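Local coordinates for protein periplasmic beta-glucosidase (Pseudomonas aeruginosa, PDB 6R5U) that probably hydrolyses terminal, non-reducing beta-D-glucosyl residues to release beta-D-glucose in the periplasm, as a metal-binding member of glycosyl hydrolase family 3, at residues L666-K671 against L698-S703; D370-L375 against P512-L517; A430-D435 against G478-M483. The protein carries 1 engineered substitution. All blocks are in the same frame, centred on the assembly; numbering follows the deposited sequence.

Interaction 1: L666-K671 against L698-S703; sequences LSRPVK and LKFYDS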
ATOM      1  N   LEU A 666     -15.220   5.403 -15.974  1.00 23.89           N
ATOM      2  CA  LEU A 666     -14.086   5.019 -15.079  1.00 23.73           C
ATOM      3  C   LEU A 666     -13.637   3.617 -15.476  1.00 22.38           C
ATOM      4  O   LEU A 666     -14.493   2.839 -15.890  1.00 21.62           O
ATOM      5  CB  LEU A 666     -14.487   4.888 -13.607  1.00 25.74           C
ATOM      6  CG  LEU A 666     -14.640   6.109 -12.719  1.00 29.36           C
ATOM      7  CD1 LEU A 666     -14.539   5.640 -11.272  1.00 32.36           C
ATOM      8  CD2 LEU A 666     -13.611   7.181 -13.005  1.00 32.35           C
ATOM      9  N   SER A 667     -12.385   3.274 -15.193  1.00 20.49           N
ATOM     10  CA  SER A 667     -11.873   1.887 -15.236  1.00 21.07           C
ATOM     11  C   SER A 667     -12.539   1.087 -14.099  1.00 21.06           C
ATOM     12  O   SER A 667     -12.304   1.394 -12.947  1.00 21.65           O
ATOM     13  CB  SER A 667     -10.365   1.865 -15.177  1.00 18.91           C
ATOM     14  OG  SER A 667      -9.868   0.548 -15.320  1.00 17.86           O
ATOM     15  N   ARG A 668     -13.362   0.104 -14.456  1.00 19.91           N
ATOM     16  CA  ARG A 668     -14.175  -0.686 -13.507  1.00 20.74           C
ATOM     17  C   ARG A 668     -13.477  -2.020 -13.259  1.00 19.73           C
ATOM     18  O   ARG A 668     -12.662  -2.481 -14.054  1.00 18.55           O
ATOM     19  CB  ARG A 668     -15.592  -0.905 -14.059  1.00 21.60           C
ATOM     20  CG  ARG A 668     -16.345   0.370 -14.429  1.00 23.93           C
ATOM     21  CD  ARG A 668     -17.048   1.011 -13.252  1.00 27.41           C
ATOM     22  NE  ARG A 668     -18.095   0.115 -12.770  1.00 30.10           N
ATOM     23  CZ  ARG A 668     -18.158  -0.430 -11.549  1.00 36.36           C
ATOM     24  NH1 ARG A 668     -17.267  -0.158 -10.589  1.00 35.82           N
ATOM     25  NH2 ARG A 668     -19.169  -1.239 -11.287  1.00 37.19           N
ATOM     26  N   PRO A 669     -13.787  -2.697 -12.143  1.00 19.87           N
ATOM     27  CA  PRO A 669     -13.108  -3.947 -11.808  1.00 19.16           C
ATOM     28  C   PRO A 669     -13.301  -5.078 -12.822  1.00 19.04           C
ATOM     29  O   PRO A 669     -14.318  -5.090 -13.489  1.00 20.09           O
ATOM     30  CB  PRO A 669     -13.760  -4.327 -10.476  1.00 19.60           C
ATOM     31  CG  PRO A 669     -14.224  -3.013  -9.898  1.00 19.88           C
ATOM     32  CD  PRO A 669     -14.752  -2.268 -11.109  1.00 19.41           C
ATOM     33  N   VAL A 670     -12.342  -6.004 -12.884  1.00 19.47           N
ATOM     34  CA  VAL A 670     -12.416  -7.195 -13.774  1.00 21.14           C
ATOM     35  C   VAL A 670     -13.657  -7.965 -13.370  1.00 20.62           C
ATOM     36  O   VAL A 670     -14.283  -8.540 -14.245  1.00 20.74           O
ATOM     37  CB  VAL A 670     -11.166  -8.097 -13.737  1.00 22.53           C
ATOM     38  CG1 VAL A 670      -9.953  -7.328 -14.224  1.00 24.37           C
ATOM     39  CG2 VAL A 670     -10.880  -8.690 -12.371  1.00 23.90           C
ATOM     40  N   LYS A 671     -14.012  -7.931 -12.092  1.00 21.44           N
ATOM     41  CA  LYS A 671     -15.321  -8.468 -11.657  1.00 26.14           C
ATOM     42  C   LYS A 671     -15.656  -7.991 -10.247  1.00 23.91           C
ATOM     43  O   LYS A 671     -14.755  -7.574  -9.494  1.00 23.74           O
ATOM     44  CB  LYS A 671     -15.437  -9.989 -11.871  1.00 30.57           C
ATOM     45  CG  LYS A 671     -14.402 -10.880 -11.220  1.00 30.64           C
ATOM     46  CD  LYS A 671     -14.686 -12.326 -11.489  1.00 32.68           C
ATOM     47  CE  LYS A 671     -14.332 -12.679 -12.911  1.00 37.24           C
ATOM     48  NZ  LYS A 671     -14.042 -14.117 -13.041  1.00 38.43           N
ATOM     49  N   LEU A 698     -25.952  -2.392 -11.424  1.00 27.29           N
ATOM     50  CA  LEU A 698     -25.043  -2.033 -12.533  1.00 26.72           C
ATOM     51  C   LEU A 698     -24.437  -0.647 -12.321  1.00 26.37           C
ATOM     52  O   LEU A 698     -23.615  -0.229 -13.174  1.00 24.74           O
ATOM     53  CB  LEU A 698     -25.856  -2.075 -13.827  1.00 25.85           C
ATOM     54  CG  LEU A 698     -26.647  -3.353 -14.100  1.00 24.93           C
ATOM     55  CD1 LEU A 698     -27.332  -3.272 -15.453  1.00 24.68           C
ATOM     56  CD2 LEU A 698     -25.777  -4.585 -14.031  1.00 24.76           C
ATOM     57  N   LYS A 699     -24.858   0.055 -11.274  1.00 29.37           N
ATOM     58  CA  LYS A 699     -24.460   1.462 -11.039  1.00 31.63           C
ATOM     59  C   LYS A 699     -23.054   1.504 -10.467  1.00 27.31           C
ATOM     60  O   LYS A 699     -22.649   0.556  -9.842  1.00 27.19           O
ATOM     61  CB  LYS A 699     -25.367   2.150 -10.025  1.00 37.96           C
ATOM     62  CG  LYS A 699     -26.804   2.296 -10.479  1.00 46.62           C
ATOM     63  CD  LYS A 699     -27.629   3.081  -9.489  1.00 49.40           C
ATOM     64  CE  LYS A 699     -28.998   3.407 -10.022  1.00 54.12           C
ATOM     65  NZ  LYS A 699     -28.942   4.424 -11.103  1.00 60.30           N
ATOM     66  N   PHE A 700     -22.385   2.626 -10.662  1.00 25.12           N
ATOM     67  CA  PHE A 700     -21.087   2.926 -10.046  1.00 23.42           C
ATOM     68  C   PHE A 700     -20.985   4.426  -9.890  1.00 23.20           C
ATOM     69  O   PHE A 700     -21.732   5.179 -10.522  1.00 22.85           O
ATOM     70  CB  PHE A 700     -19.937   2.384 -10.890  1.00 24.37           C
ATOM     71  CG  PHE A 700     -19.728   3.133 -12.176  1.00 23.36           C
ATOM     72  CD1 PHE A 700     -20.587   2.958 -13.248  1.00 23.37           C
ATOM     73  CD2 PHE A 700     -18.691   4.040 -12.295  1.00 23.22           C
ATOM     74  CE1 PHE A 700     -20.411   3.685 -14.412  1.00 23.56           C
ATOM     75  CE2 PHE A 700     -18.501   4.759 -13.462  1.00 22.05           C
ATOM     76  CZ  PHE A 700     -19.349   4.567 -14.528  1.00 23.30           C
ATOM     77  N   TYR A 701     -20.071   4.831  -9.023  1.00 24.67           N
ATOM     78  CA  TYR A 701     -19.766   6.248  -8.755  1.00 25.03           C
ATOM     79  C   TYR A 701     -18.756   6.709  -9.790  1.00 25.12           C
ATOM     80  O   TYR A 701     -17.646   6.127  -9.886  1.00 27.07           O
ATOM     81  CB  TYR A 701     -19.283   6.436  -7.312  1.00 27.44           C
ATOM     82  CG  TYR A 701     -20.362   6.220  -6.276  1.00 28.37           C
ATOM     83  CD1 TYR A 701     -21.252   7.218  -5.916  1.00 31.27           C
ATOM     84  CD2 TYR A 701     -20.515   4.989  -5.678  1.00 29.44           C
ATOM     85  CE1 TYR A 701     -22.259   7.001  -4.981  1.00 32.60           C
ATOM     86  CE2 TYR A 701     -21.502   4.755  -4.738  1.00 33.38           C
ATOM     87  CZ  TYR A 701     -22.384   5.759  -4.384  1.00 34.54           C
ATOM     88  OH  TYR A 701     -23.352   5.502  -3.446  1.00 38.74           O
ATOM     89  N   ASP A 702     -19.091   7.760 -10.531  1.00 25.25           N
ATOM     90  CA  ASP A 702     -18.125   8.328 -11.498  1.00 26.35           C
ATOM     91  C   ASP A 702     -17.224   9.299 -10.732  1.00 24.19           C
ATOM     92  O   ASP A 702     -17.310   9.349  -9.483  1.00 23.43           O
ATOM     93  CB  ASP A 702     -18.840   8.867 -12.732  1.00 28.94           C
ATOM     94  CG  ASP A 702     -19.437  10.257 -12.604  1.00 32.85           C
ATOM     95  OD1 ASP A 702     -19.623  10.762 -11.445  1.00 34.54           O
ATOM     96  OD2 ASP A 702     -19.738  10.818 -13.680  1.00 37.89           O
ATOM     97  N   SER A 703     -16.369  10.007 -11.455  1.00 26.27           N
ATOM     98  CA  SER A 703     -15.382  10.977 -10.911  1.00 27.88           C
ATOM     99  C   SER A 703     -16.046  12.107 -10.098  1.00 31.21           C
ATOM    100  O   SER A 703     -15.362  12.638  -9.207  1.00 29.14           O
ATOM    101  CB  SER A 703     -14.535  11.540 -12.026  1.00 29.41           C
ATOM    102  OG  SER A 703     -13.589  10.576 -12.479  1.00 33.31           O
TER
HETATM  103  O   HOH W   1     -20.894  -1.053 -13.109  1.00 34.46           O
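Arg668 lies flat over Phe700, and this overlap is the tight half of the contact. Its CD makes a CH-pi contact 3.8 Å from the centroid of the Phe700 ring, over the face but offset toward the rim, while the guanidinium runs on past the ring so that CZ sits 3.4 Å from Phe700 CB. Guanidinium and ring planes are only 4° apart. Bends at chi2 (-85°) and chi3 (-65°) fold the arginine chain down onto the ring. Leu666 adds one apolar touch, CB on Phe700 CE2 at 4.0 Å; its methyls lie against polar atoms, CD1 by Tyr701 O and CD2 3.4 Å from Ser703 OG, beside Val229 of the second subunit. The other half is looser and wet. No direct hydrogen bond joins the segments; instead a water lying in the guanidinium plane accepts from Arg668 NH2 and donates to Leu698 O at 2.8 Å. NH2 also forms a salt bridge with Glu672, which would steady the group's rotation. A loop is thus stacked on the short strand 700-701 in the fibronectin type III-like domain, with Arg668 next to Asp661, a ligand of the magnesium site.

Interaction 2: D370-L375 against P512-L517; sequences DGLLPL and PLVLVL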
ATOM      1  N   ASP A 370      -6.085 -36.859  -2.675  1.00 42.17           N
ATOM      2  CA  ASP A 370      -6.340 -38.312  -2.807  1.00 45.71           C
ATOM      3  C   ASP A 370      -7.343 -38.790  -1.750  1.00 44.61           C
ATOM      4  O   ASP A 370      -7.141 -39.884  -1.218  1.00 43.67           O
ATOM      5  CB  ASP A 370      -5.002 -39.043  -2.673  1.00 55.72           C
ATOM      6  CG  ASP A 370      -4.850 -40.200  -3.631  1.00 66.69           C
ATOM      7  OD1 ASP A 370      -4.585 -39.923  -4.822  1.00 75.11           O
ATOM      8  OD2 ASP A 370      -5.005 -41.359  -3.181  1.00 74.57           O
ATOM      9  N   GLY A 371      -8.369 -37.998  -1.431  1.00 41.68           N
ATOM     10  CA  GLY A 371      -9.444 -38.373  -0.490  1.00 40.88           C
ATOM     11  C   GLY A 371      -8.957 -38.712   0.917  1.00 40.51           C
ATOM     12  O   GLY A 371      -9.675 -39.471   1.612  1.00 40.10           O
ATOM     13  N   LEU A 372      -7.817 -38.173   1.370  1.00 37.60           N
ATOM     14  CA  LEU A 372      -7.319 -38.414   2.757  1.00 36.92           C
ATOM     15  C   LEU A 372      -8.402 -38.026   3.764  1.00 33.53           C
ATOM     16  O   LEU A 372      -8.608 -38.784   4.721  1.00 35.25           O
ATOM     17  CB  LEU A 372      -6.050 -37.604   3.020  1.00 40.31           C
ATOM     18  CG  LEU A 372      -5.204 -38.002   4.230  1.00 45.28           C
ATOM     19  CD1 LEU A 372      -4.041 -37.031   4.372  1.00 43.89           C
ATOM     20  CD2 LEU A 372      -5.974 -38.040   5.537  1.00 48.66           C
ATOM     21  N   LEU A 373      -9.065 -36.884   3.568  1.00 30.85           N
ATOM     22  CA  LEU A 373     -10.241 -36.513   4.389  1.00 28.09           C
ATOM     23  C   LEU A 373     -11.481 -36.930   3.618  1.00 27.32           C
ATOM     24  O   LEU A 373     -11.480 -36.923   2.393  1.00 27.22           O
ATOM     25  CB  LEU A 373     -10.276 -35.008   4.677  1.00 28.81           C
ATOM     26  CG  LEU A 373      -9.129 -34.410   5.492  1.00 29.50           C
ATOM     27  CD1 LEU A 373      -9.352 -32.907   5.696  1.00 27.36           C
ATOM     28  CD2 LEU A 373      -8.965 -35.126   6.825  1.00 30.51           C
ATOM     29  N   PRO A 374     -12.569 -37.320   4.303  1.00 28.43           N
ATOM     30  CA  PRO A 374     -12.581 -37.444   5.766  1.00 29.32           C
ATOM     31  C   PRO A 374     -11.787 -38.634   6.339  1.00 30.40           C
ATOM     32  O   PRO A 374     -11.562 -39.598   5.621  1.00 30.86           O
ATOM     33  CB  PRO A 374     -14.070 -37.629   6.049  1.00 31.78           C
ATOM     34  CG  PRO A 374     -14.619 -38.305   4.808  1.00 32.11           C
ATOM     35  CD  PRO A 374     -13.844 -37.681   3.669  1.00 30.43           C
ATOM     36  N   LEU A 375     -11.324 -38.508   7.588  1.00 30.96           N
ATOM     37  CA  LEU A 375     -10.570 -39.559   8.338  1.00 31.15           C
ATOM     38  C   LEU A 375     -11.545 -40.600   8.885  1.00 32.04           C
ATOM     39  O   LEU A 375     -12.698 -40.242   9.187  1.00 32.35           O
ATOM     40  CB  LEU A 375      -9.841 -38.979   9.550  1.00 29.55           C
ATOM     41  CG  LEU A 375      -8.795 -37.909   9.295  1.00 30.29           C
ATOM     42  CD1 LEU A 375      -8.181 -37.489  10.625  1.00 29.50           C
ATOM     43  CD2 LEU A 375      -7.736 -38.399   8.316  1.00 29.23           C
ATOM     44  N   PRO A 512       1.262 -39.408   6.455  1.00 33.33           N
ATOM     45  CA  PRO A 512       0.239 -38.491   5.962  1.00 34.45           C
ATOM     46  C   PRO A 512       0.065 -37.308   6.920  1.00 34.90           C
ATOM     47  O   PRO A 512      -0.004 -37.527   8.121  1.00 33.21           O
ATOM     48  CB  PRO A 512      -1.055 -39.315   5.906  1.00 34.09           C
ATOM     49  CG  PRO A 512      -0.584 -40.763   5.850  1.00 34.38           C
ATOM     50  CD  PRO A 512       0.774 -40.793   6.534  1.00 33.70           C
ATOM     51  N   LEU A 513      -0.011 -36.096   6.368  1.00 34.37           N
ATOM     52  CA  LEU A 513      -0.008 -34.845   7.171  1.00 32.68           C
ATOM     53  C   LEU A 513      -1.268 -34.027   6.870  1.00 31.36           C
ATOM     54  O   LEU A 513      -1.424 -33.518   5.746  1.00 33.73           O
ATOM     55  CB  LEU A 513       1.290 -34.095   6.879  1.00 32.55           C
ATOM     56  CG  LEU A 513       1.530 -32.799   7.656  1.00 33.41           C
ATOM     57  CD1 LEU A 513       1.771 -33.065   9.132  1.00 34.16           C
ATOM     58  CD2 LEU A 513       2.715 -32.041   7.088  1.00 31.98           C
ATOM     59  N   VAL A 514      -2.154 -33.931   7.859  1.00 30.16           N
ATOM     60  CA  VAL A 514      -3.343 -33.032   7.842  1.00 27.89           C
ATOM     61  C   VAL A 514      -2.991 -31.764   8.621  1.00 28.64           C
ATOM     62  O   VAL A 514      -2.616 -31.888   9.802  1.00 30.55           O
ATOM     63  CB  VAL A 514      -4.562 -33.716   8.469  1.00 26.92           C
ATOM     64  CG1 VAL A 514      -5.792 -32.829   8.389  1.00 26.59           C
ATOM     65  CG2 VAL A 514      -4.818 -35.065   7.825  1.00 27.22           C
ATOM     66  N   LEU A 515      -3.110 -30.593   7.990  1.00 29.22           N
ATOM     67  CA  LEU A 515      -2.910 -29.292   8.680  1.00 27.28           C
ATOM     68  C   LEU A 515      -4.260 -28.739   9.085  1.00 24.74           C
ATOM     69  O   LEU A 515      -5.131 -28.550   8.219  1.00 21.92           O
ATOM     70  CB  LEU A 515      -2.236 -28.261   7.781  1.00 29.10           C
ATOM     71  CG  LEU A 515      -0.869 -28.625   7.237  1.00 31.12           C
ATOM     72  CD1 LEU A 515      -0.217 -27.367   6.690  1.00 32.13           C
ATOM     73  CD2 LEU A 515       0.010 -29.274   8.302  1.00 34.03           C
ATOM     74  N   VAL A 516      -4.389 -28.481  10.368  1.00 21.63           N
ATOM     75  CA  VAL A 516      -5.544 -27.751  10.924  1.00 23.79           C
ATOM     76  C   VAL A 516      -4.998 -26.369  11.276  1.00 23.35           C
ATOM     77  O   VAL A 516      -4.099 -26.286  12.130  1.00 22.14           O
ATOM     78  CB  VAL A 516      -6.139 -28.518  12.116  1.00 23.34           C
ATOM     79  CG1 VAL A 516      -7.199 -27.712  12.834  1.00 23.25           C
ATOM     80  CG2 VAL A 516      -6.718 -29.846  11.670  1.00 24.58           C
ATOM     81  N   LEU A 517      -5.403 -25.359  10.516  1.00 24.07           N
ATOM     82  CA  LEU A 517      -4.869 -23.980  10.644  1.00 25.51           C
ATOM     83  C   LEU A 517      -5.758 -23.199  11.598  1.00 23.38           C
ATOM     84  O   LEU A 517      -6.990 -23.186  11.407  1.00 24.36           O
ATOM     85  CB  LEU A 517      -4.863 -23.255   9.299  1.00 26.14           C
ATOM     86  CG  LEU A 517      -4.040 -23.855   8.176  1.00 29.69           C
ATOM     87  CD1 LEU A 517      -4.091 -22.890   6.996  1.00 31.04           C
ATOM     88  CD2 LEU A 517      -2.593 -24.114   8.586  1.00 30.75           C
TER
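Leu372 packs on Val514 and Pro512 where the loop after strand 364-368 meets the start of strand 513-518, in the six-stranded mixed sheet of the family 3 C-terminal domain. The contact is wholly apolar. From its CA, Leu372 sends CB toward the strand; CB and CG serve as a stem, and the contact is made by the two methyls. With CG anti to the backbone N (chi1 -164°) the fork at CG straddles one methyl of the valine: CD2 lies 3.9 Å from Val514 CG2, and CD1 is 4.0 Å from that same CG2. CD1 also reaches back to Pro512 CB, just before the strand, at 4.1 Å, where leucine and proline side chains cross at about a right angle. Asp533 borders the leucine from outside the two segments.

Val514 is the shared partner. Its CG2 takes both Leu372 methyls, whereas Leu373, whose side chain starts off obliquely but comes nearer at its end, sets CD2 almost evenly between the two valine methyls, 4.2 Å from Val514 CG1 and 4.3 Å from Val514 CG2. Leu375 comes in beyond the cis-peptide at Pro374 and adds a looser touch. Helix 545-553 closes over this cluster through Leu553, which packs against both Leu373 and Val514, and Leu472 of the neighbouring strand 472-478 meets Leu375 and Pro512. The backbone N of Leu373 is tied to Asn368 OD1. The longest of the apolar contacts joins Leu375 CD2 to Val514 CG2 at 4.5 Å.

Interaction 3: A430-D435 against G478-M483; sequences ANVSGD and GESQGM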
ATOM      1  N   ALA A 430       6.324 -27.710  18.921  1.00 24.41           N
ATOM      2  CA  ALA A 430       7.009 -26.414  19.053  1.00 25.55           C
ATOM      3  C   ALA A 430       6.159 -25.429  19.847  1.00 24.51           C
ATOM      4  O   ALA A 430       4.960 -25.611  19.984  1.00 22.51           O
ATOM      5  CB  ALA A 430       7.328 -25.858  17.688  1.00 26.76           C
ATOM      6  N   ASN A 431       6.806 -24.375  20.302  1.00 25.46           N
ATOM      7  CA  ASN A 431       6.110 -23.174  20.799  1.00 26.90           C
ATOM      8  C   ASN A 431       5.517 -22.422  19.598  1.00 28.46           C
ATOM      9  O   ASN A 431       5.951 -22.637  18.434  1.00 26.72           O
ATOM     10  CB  ASN A 431       7.047 -22.314  21.639  1.00 26.77           C
ATOM     11  CG  ASN A 431       7.327 -22.914  22.997  1.00 28.95           C
ATOM     12  OD1 ASN A 431       6.428 -23.437  23.662  1.00 30.84           O
ATOM     13  ND2 ASN A 431       8.567 -22.817  23.431  1.00 27.88           N
ATOM     14  N   VAL A 432       4.560 -21.546  19.884  1.00 28.86           N
ATOM     15  CA  VAL A 432       3.821 -20.797  18.840  1.00 28.21           C
ATOM     16  C   VAL A 432       4.838 -19.942  18.103  1.00 27.32           C
ATOM     17  O   VAL A 432       4.699 -19.791  16.885  1.00 29.56           O
ATOM     18  CB  VAL A 432       2.668 -19.970  19.427  1.00 31.66           C
ATOM     19  CG1 VAL A 432       3.166 -18.815  20.275  1.00 32.23           C
ATOM     20  CG2 VAL A 432       1.748 -19.484  18.314  1.00 34.14           C
ATOM     21  N   SER A 433       5.831 -19.421  18.826  1.00 25.94           N
ATOM     22  CA  SER A 433       6.973 -18.682  18.246  1.00 22.89           C
ATOM     23  C   SER A 433       8.272 -19.105  18.928  1.00 23.91           C
ATOM     24  O   SER A 433       8.260 -19.435  20.121  1.00 22.68           O
ATOM     25  CB  SER A 433       6.776 -17.207  18.338  1.00 21.99           C
ATOM     26  OG  SER A 433       7.921 -16.515  17.834  1.00 21.04           O
ATOM     27  N   GLY A 434       9.354 -19.068  18.162  1.00 25.41           N
ATOM     28  CA  GLY A 434      10.740 -19.286  18.618  1.00 27.88           C
ATOM     29  C   GLY A 434      11.487 -17.980  18.808  1.00 28.76           C
ATOM     30  O   GLY A 434      12.578 -18.037  19.335  1.00 27.52           O
ATOM     31  N   ASP A 435      10.871 -16.849  18.459  1.00 31.47           N
ATOM     32  CA  ASP A 435      11.424 -15.488  18.643  1.00 35.98           C
ATOM     33  C   ASP A 435      11.005 -14.976  20.027  1.00 36.17           C
ATOM     34  O   ASP A 435       9.785 -14.751  20.243  1.00 33.59           O
ATOM     35  CB  ASP A 435      10.919 -14.575  17.523  1.00 41.70           C
ATOM     36  CG  ASP A 435      11.554 -13.202  17.477  1.00 46.36           C
ATOM     37  OD1 ASP A 435      12.009 -12.727  18.530  1.00 53.73           O
ATOM     38  OD2 ASP A 435      11.587 -12.620  16.374  1.00 56.18           O
ATOM     39  N   GLY A 478      -0.499 -22.478  13.363  1.00 20.12           N
ATOM     40  CA  GLY A 478      -0.892 -21.171  12.823  1.00 20.55           C
ATOM     41  C   GLY A 478      -0.508 -20.067  13.775  1.00 21.25           C
ATOM     42  O   GLY A 478       0.593 -20.145  14.348  1.00 22.80           O
ATOM     43  N   GLU A 479      -1.390 -19.092  13.949  1.00 21.03           N
ATOM     44  CA  GLU A 479      -1.191 -17.922  14.847  1.00 21.99           C
ATOM     45  C   GLU A 479      -1.893 -18.131  16.185  1.00 21.33           C
ATOM     46  O   GLU A 479      -2.974 -18.689  16.190  1.00 23.86           O
ATOM     47  CB  GLU A 479      -1.823 -16.671  14.233  1.00 24.18           C
ATOM     48  CG  GLU A 479      -1.282 -16.300  12.860  1.00 26.73           C
ATOM     49  CD  GLU A 479      -1.945 -15.064  12.277  1.00 29.22           C
ATOM     50  OE1 GLU A 479      -1.213 -14.196  11.751  1.00 26.79           O
ATOM     51  OE2 GLU A 479      -3.208 -14.965  12.393  1.00 31.55           O
ATOM     52  N   SER A 480      -1.334 -17.614  17.267  1.00 21.48           N
ATOM     53  CA  SER A 480      -2.093 -17.367  18.516  1.00 23.16           C
ATOM     54  C   SER A 480      -3.003 -16.164  18.269  1.00 23.53           C
ATOM     55  O   SER A 480      -2.676 -15.336  17.404  1.00 23.78           O
ATOM     56  CB  SER A 480      -1.186 -17.142  19.722  1.00 23.34           C
ATOM     57  OG  SER A 480      -0.290 -16.060  19.492  1.00 23.93           O
ATOM     58  N   GLN A 481      -4.088 -16.043  19.023  1.00 25.27           N
ATOM     59  CA  GLN A 481      -5.111 -14.988  18.775  1.00 25.00           C
ATOM     60  C   GLN A 481      -4.502 -13.611  19.034  1.00 25.51           C
ATOM     61  O   GLN A 481      -5.001 -12.646  18.412  1.00 25.37           O
ATOM     62  CB  GLN A 481      -6.397 -15.201  19.588  1.00 25.44           C
ATOM     63  CG  GLN A 481      -6.206 -15.355  21.090  1.00 23.94           C
ATOM     64  CD  GLN A 481      -6.031 -14.039  21.803  1.00 23.66           C
ATOM     65  OE1 GLN A 481      -6.690 -13.048  21.474  1.00 22.24           O
ATOM     66  NE2 GLN A 481      -5.142 -14.036  22.795  1.00 21.57           N
ATOM     67  N   GLY A 482      -3.467 -13.520  19.887  1.00 25.63           N
ATOM     68  CA  GLY A 482      -2.772 -12.253  20.190  1.00 27.02           C
ATOM     69  C   GLY A 482      -1.980 -11.712  19.002  1.00 29.48           C
ATOM     70  O   GLY A 482      -1.649 -10.520  19.020  1.00 32.11           O
ATOM     71  N   MET A 483      -1.674 -12.546  18.005  1.00 30.34           N
ATOM     72  CA  MET A 483      -1.025 -12.121  16.727  1.00 31.65           C
ATOM     73  C   MET A 483      -2.020 -11.418  15.781  1.00 30.61           C
ATOM     74  O   MET A 483      -1.535 -10.730  14.873  1.00 31.25           O
ATOM     75  CB  MET A 483      -0.411 -13.318  15.980  1.00 30.94           C
ATOM     76  CG  MET A 483       0.744 -13.976  16.714  1.00 31.91           C
ATOM     77  SD  MET A 483       1.480 -15.418  15.870  1.00 30.50           S
ATOM     78  CE  MET A 483       2.781 -15.800  17.037  1.00 32.05           C
TER
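The two loop backbones come nearest at Val432 and Ser480, with CA atoms 6.8 Å apart, and no hydrogen bond passes between them. Val432 bridges the gap with one branch. Its CG2, anti to its own backbone N, projects against the turn that follows strand 472-478: it lies 3.8 Å from Ser480 N and 4.0 Å from Ser480 CB, and Gly478 O is also close by. On another flank the Met483 terminal methyl arrives at the end of a chain extended beyond CG (chi2 179°, chi3 178°), setting CE 4.0 Å from Val432 CG2. The same CE brushes Ser433 CB at 4.4 Å. Met483 also packs on Phe600 of the second subunit.

Each loop is braced by its own bonds. Met483 N donates to Ser480 O, closing the 3-10 turn that presents the methionine, while Ser433 OG accepts from Asp435 N at 3.0 Å. Gln499 serves both sides, with NE2 on Val432 O and OE1 on Gly478 N. Glu479 turns away from the valine to form salt bridges with Arg521 and Arg490. The Ser433 bond defines an ST turn that ends at Asp435, the N-cap of helix 436-442, in a buried junction between loops that follow two parallel strands of the C-terminal domain's mixed sheet.

Interactions 2 and 3 belong to the C-terminal domain of family 3 and draw on the same mixed sheet, interaction 3 being nested in the loop that interaction 2 closes. Both are buried and lack hydrogen bonds across them, but 370-375 with 512-517 seats a loop on a strand through purely apolar contacts, whereas 430-435 with 478-483 joins two loops, one valine methyl meeting backbone polar atoms as well as the Met483 methyl. Interaction 1 stands apart in the fibronectin type III-like domain, its centre about 42 and 41 Å from those of interactions 2 and 3. Only partly buried, it combines an arginine CH-pi contact on a phenylalanine with a water bridge near magnesium. Interactions 1 and 3 touch the second subunit; interaction 2 does not.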